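Cerato-platanin-like protein (Moniliophthora perniciosa, PDB 3SUK) is a secreted fungal protein of the cerato-platanin family whose precise function is not established and has probably diverged among the paralogues of this fungus. Local coordinates at residues I67-F71 against L100-N104; I47-S51 against G87-A93. One frame throughout, in Å; residues are numbered along the deposited sequence. Where two conformers were deposited one is given.

Interaction 1. Residues I67-F71 against L100-N104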
loop_
_atom_site.group_PDB
_atom_site.type_symbol
_atom_site.label_atom_id
_atom_site.label_comp_id
_atom_site.label_asym_id
_atom_site.label_seq_id
_atom_site.Cartn_x
_atom_site.Cartn_y
_atom_site.Cartn_z
ATOM N N ILE A 67 -6.148 5.568 -4.085
ATOM C CA ILE A 67 -5.813 6.537 -3.038
ATOM C C ILE A 67 -5.596 7.879 -3.712
ATOM O O ILE A 67 -4.875 7.974 -4.634
ATOM C CB ILE A 67 -4.550 6.117 -2.246
ATOM C CG1 ILE A 67 -4.729 4.720 -1.599
ATOM C CG2 ILE A 67 -4.245 7.120 -1.135
ATOM C CD1 ILE A 67 -3.530 4.183 -0.995
ATOM N N SER A 68 -6.259 8.906 -3.196
ATOM C CA SER A 68 -6.270 10.267 -3.730
ATOM C C SER A 68 -5.835 11.308 -2.703
ATOM O O SER A 68 -6.111 11.192 -1.554
ATOM C CB SER A 68 -7.678 10.648 -4.171
ATOM O OG SER A 68 -8.094 9.757 -5.152
ATOM N N PHE A 69 -5.077 12.286 -3.165
ATOM C CA PHE A 69 -4.607 13.406 -2.340
ATOM C C PHE A 69 -4.519 14.662 -3.183
ATOM O O PHE A 69 -3.960 14.633 -4.228
ATOM C CB PHE A 69 -3.254 13.084 -1.716
ATOM C CG PHE A 69 -2.764 14.094 -0.706
ATOM C CD1 PHE A 69 -3.438 14.354 0.463
ATOM C CD2 PHE A 69 -1.568 14.712 -0.909
ATOM C CE1 PHE A 69 -2.949 15.279 1.364
ATOM C CE2 PHE A 69 -1.079 15.591 0.017
ATOM C CZ PHE A 69 -1.786 15.871 1.126
ATOM N N THR A 70 -5.010 15.760 -2.616
ATOM C CA THR A 70 -4.941 17.072 -3.247
ATOM C C THR A 70 -3.846 17.900 -2.582
ATOM O O THR A 70 -3.855 18.072 -1.418
ATOM C CB THR A 70 -6.294 17.798 -3.135
ATOM O OG1 THR A 70 -7.306 16.975 -3.707
ATOM C CG2 THR A 70 -6.200 19.131 -3.878
ATOM N N PHE A 71 -2.870 18.294 -3.370
ATOM C CA PHE A 71 -1.732 19.078 -2.902
ATOM C C PHE A 71 -1.345 20.175 -3.930
ATOM O O PHE A 71 -1.216 19.918 -5.075
ATOM C CB PHE A 71 -0.552 18.134 -2.613
ATOM C CG PHE A 71 0.652 18.820 -2.027
ATOM C CD1 PHE A 71 0.662 19.298 -0.751
ATOM C CD2 PHE A 71 1.767 18.922 -2.769
ATOM C CE1 PHE A 71 1.829 19.885 -0.245
ATOM C CE2 PHE A 71 2.896 19.510 -2.281
ATOM C CZ PHE A 71 2.908 19.973 -1.014
ATOM N N LEU A 100 2.086 10.366 -4.936
ATOM C CA LEU A 100 0.839 10.894 -4.437
ATOM C C LEU A 100 0.921 12.354 -4.154
ATOM O O LEU A 100 -0.065 13.008 -4.161
ATOM C CB LEU A 100 0.412 10.123 -3.200
ATOM C CG LEU A 100 -1.018 10.180 -2.761
ATOM C CD1 LEU A 100 -1.983 9.742 -3.876
ATOM C CD2 LEU A 100 -1.191 9.264 -1.601
ATOM N N THR A 101 2.109 12.844 -3.823
ATOM C CA THR A 101 2.312 14.183 -3.310
ATOM C C THR A 101 3.256 15.062 -4.166
ATOM O O THR A 101 3.643 16.074 -3.715
ATOM C CB THR A 101 2.886 14.162 -1.858
ATOM O OG1 THR A 101 4.162 13.517 -1.870
ATOM C CG2 THR A 101 2.008 13.447 -0.911
ATOM N N ASN A 102 3.532 14.655 -5.394
ATOM C CA ASN A 102 4.471 15.323 -6.286
ATOM C C ASN A 102 5.861 15.466 -5.668
ATOM O O ASN A 102 6.463 16.454 -5.801
ATOM C CB ASN A 102 3.934 16.701 -6.770
ATOM C CG ASN A 102 4.693 17.254 -7.953
ATOM O OD1 ASN A 102 5.001 16.565 -8.880
ATOM N ND2 ASN A 102 4.926 18.529 -7.921
ATOM N N GLY A 103 6.320 14.409 -4.995
ATOM C CA GLY A 103 7.650 14.415 -4.414
ATOM C C GLY A 103 7.815 15.083 -3.086
ATOM O O GLY A 103 8.864 15.642 -2.845
ATOM N N ASN A 104 6.779 15.064 -2.250
ATOM C CA ASN A 104 6.760 15.683 -0.956
ATOM C C ASN A 104 6.561 14.744 0.247
ATOM O O ASN A 104 6.111 15.132 1.270
ATOM C CB ASN A 104 5.737 16.829 -0.961
ATOM C CG ASN A 104 6.202 18.012 -1.792
ATOM O OD1 ASN A 104 6.911 18.867 -1.306
ATOM N ND2 ASN A 104 5.772 18.051 -3.011
HETATM O O HOH W 1 -1.339 15.534 -4.663
#
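Leu100, in the last turn of helix 94-101, lies against Ile67 and Phe69 of strand 64-71 and joins helix to sheet through its branched end. With CG anti to the backbone N, its two methyls reach the strand: CD2 meets Ile67 CG2 at 3.8 Å, the two side chains crossing at about a right angle, and CD1 rests on the backbone, 3.5 Å from Ile67 O. Leu100 CG packs against Phe69 CB, and Leu100 O lies at the edge of the Phe69 ring, near its plane. One step on, the CG2 methyl of Thr101 approaches Phe69 CD2 to 3.8 Å, while its OG1 turns back, taking the backbone N-H of Asn104 in an ST motif and also bonding to Met97 O. At the strand end, chi1 of Phe71 (-176°) brings the ring beside the helix end, its CE2 3.3 Å from Asn104 ND2; ring and amide planes stand 52° apart. Asn104 ND2 also donates to Thr101 O over 3.0 Å in a nearly straight bond (164°), close to the amide plane, which restrains the amide's rotation. Asn102, with positive phi, closes the helix in a Schellman motif. No direct hydrogen bond joins the segments, but one water is hydrogen-bonded to both Phe69 O (2.8 Å) and Leu100 O (2.9 Å). Val113 and Ile111 of strand 110-118 flank the apolar group. The contact thus grades from buried aliphatic packing at Ile67 to a phenyl ring against a polar helix end, with adhesion resting on shape and one water bridge.

Interaction 2. Residues I47-S51 against G87-A93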
loop_
_atom_site.group_PDB
_atom_site.type_symbol
_atom_site.label_atom_id
_atom_site.label_comp_id
_atom_site.label_asym_id
_atom_site.label_seq_id
_atom_site.Cartn_x
_atom_site.Cartn_y
_atom_site.Cartn_z
ATOM N N ILE A 47 2.696 -0.148 -3.070
ATOM C CA ILE A 47 2.385 -1.204 -2.116
ATOM C C ILE A 47 2.502 -0.648 -0.701
ATOM O O ILE A 47 3.153 0.349 -0.494
ATOM C CB ILE A 47 3.306 -2.429 -2.251
ATOM C CG1 ILE A 47 4.763 -2.025 -2.061
ATOM C CG2 ILE A 47 3.093 -3.170 -3.586
ATOM C CD1 ILE A 47 5.697 -3.158 -1.720
ATOM N N GLY A 48 1.836 -1.297 0.235
ATOM C CA GLY A 48 1.932 -0.869 1.611
ATOM C C GLY A 48 1.125 -1.691 2.589
ATOM O O GLY A 48 0.479 -2.641 2.250
ATOM N N ALA A 49 1.180 -1.239 3.834
ATOM C CA ALA A 49 0.392 -1.794 4.912
ATOM C C ALA A 49 -0.926 -1.011 5.026
ATOM O O ALA A 49 -0.931 0.154 4.668
ATOM C CB ALA A 49 1.179 -1.709 6.219
ATOM N N SER A 50 -1.992 -1.670 5.485
ATOM C CA SER A 50 -3.267 -1.039 5.780
ATOM C C SER A 50 -3.850 -1.601 7.085
ATOM O O SER A 50 -3.704 -2.740 7.383
ATOM C CB SER A 50 -4.256 -1.265 4.641
ATOM O OG SER A 50 -5.557 -0.896 4.994
ATOM N N SER A 51 -4.544 -0.752 7.814
ATOM C CA SER A 51 -5.301 -1.151 9.005
ATOM C C SER A 51 -6.467 -2.058 8.665
ATOM O O SER A 51 -7.013 -2.708 9.519
ATOM C CB SER A 51 -5.751 0.072 9.813
ATOM O OG SER A 51 -6.375 1.042 9.051
ATOM N N GLY A 87 -1.211 -0.090 11.900
ATOM C CA GLY A 87 -2.007 0.297 13.039
ATOM C C GLY A 87 -3.081 1.319 12.730
ATOM O O GLY A 87 -4.005 1.410 13.429
ATOM N N ASN A 88 -2.877 2.156 11.739
ATOM C CA ASN A 88 -3.792 3.270 11.488
ATOM C C ASN A 88 -3.721 3.778 10.035
ATOM O O ASN A 88 -2.850 4.524 9.724
ATOM C CB ASN A 88 -3.418 4.396 12.486
ATOM C CG ASN A 88 -4.181 5.653 12.309
ATOM O OD1 ASN A 88 -5.268 5.668 11.875
ATOM N ND2 ASN A 88 -3.592 6.719 12.766
ATOM N N GLY A 89 -4.691 3.440 9.222
ATOM C CA GLY A 89 -4.636 3.754 7.799
ATOM C C GLY A 89 -3.522 3.048 7.023
ATOM O O GLY A 89 -3.330 1.881 7.206
ATOM N N PHE A 90 -2.808 3.798 6.205
ATOM C CA PHE A 90 -1.805 3.200 5.315
ATOM C C PHE A 90 -0.375 3.562 5.698
ATOM O O PHE A 90 -0.074 4.693 5.988
ATOM C CB PHE A 90 -1.976 3.677 3.846
ATOM C CG PHE A 90 -3.244 3.239 3.174
ATOM C CD1 PHE A 90 -3.332 1.987 2.642
ATOM C CD2 PHE A 90 -4.299 4.125 2.977
ATOM C CE1 PHE A 90 -4.463 1.591 2.017
ATOM C CE2 PHE A 90 -5.450 3.711 2.346
ATOM C CZ PHE A 90 -5.488 2.437 1.848
ATOM N N ASN A 91 0.497 2.575 5.647
ATOM C CA ASN A 91 1.925 2.817 5.617
ATOM C C ASN A 91 2.467 2.302 4.273
ATOM O O ASN A 91 2.525 1.158 4.048
ATOM C CB ASN A 91 2.667 2.059 6.727
ATOM C CG ASN A 91 2.063 2.221 8.106
ATOM O OD1 ASN A 91 1.452 3.186 8.449
ATOM N ND2 ASN A 91 2.270 1.216 8.892
ATOM N N VAL A 92 2.893 3.227 3.432
ATOM C CA VAL A 92 3.247 2.904 2.048
ATOM C C VAL A 92 4.710 3.134 1.709
ATOM O O VAL A 92 5.400 3.762 2.405
ATOM C CB VAL A 92 2.325 3.658 1.016
ATOM C CG1 VAL A 92 0.833 3.376 1.362
ATOM C CG2 VAL A 92 2.651 5.167 0.950
ATOM N N ALA A 93 5.142 2.602 0.576
ATOM C CA ALA A 93 6.517 2.859 0.147
ATOM C C ALA A 93 6.675 4.373 -0.015
ATOM O O ALA A 93 5.796 5.044 -0.454
ATOM C CB ALA A 93 6.799 2.139 -1.171
#
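Two short antiparallel strands of the family's double-psi beta barrel, 47-50 and 90-92, pair here and run on into a loop that is pinned by a serine side chain. Ala49 and Asn91 form the hydrogen-bonded pair: Ala49 N gives to Asn91 O at 2.8 Å, and Asn91 N returns a bond to Ala49 O at 3.0 Å, from above that carbonyl's plane. Ala93 N, just before helix 94-101, donates to Ile47 O at 3.2 Å, nearly in line with the carbonyl. Gly48 faces Val92 with alpha carbons 4.0 Å apart; a CB there would clash with Asn91 O and Val92 CG1, which is consistent with glycine at this position. On the face of Val92, Phe90 sets the edge of its ring toward Ala49 O, and its CE1 meets Ser50 CB at 3.9 Å, while Tyr65 stacks on it edge-to-face. Beyond the strands, Ser51 N donates to Gly89 O at 3.0 Å. Ser51 OG, placed between its own N and carbonyl carbon by chi1 of 50°, accepts from Gly89 N at 2.9 Å, the bond bent to 131°. An alanine here would lose that acceptor and is likely to leave Gly89 N without its mate and the 87-89 loop less firmly tied. Strands 4-8 and 74-83 pair on the outer sides of these two, making the pair one join in the closed six-stranded sheet of mixed strand directions that this family builds as a double-psi beta barrel.

How the interactions relate
Both interactions belong to the same sheet, and their elements alternate along the chain: strand 47-50 precedes strand 64-71, and strand 90-92 leads directly into helix 94-101. Interaction 2 lies about 6 Å from the centre of the chain, measured centre to centre, and interaction 1 about 14 Å. Chemistry follows place: near the middle, mainly backbone hydrogen bonds join strand to strand, with one serine hydroxyl added at the loop end, whereas farther out a helix end covers the sheet through side chains and a water. Each is also partly buried, with exposed loop residues at one margin in interaction 2. They meet where Ile67 CD1 packs on Phe90 CZ at 3.9 Å, and Leu6 touches Ile67, Leu100, Phe90 and Val92, giving them a shared apolar interior.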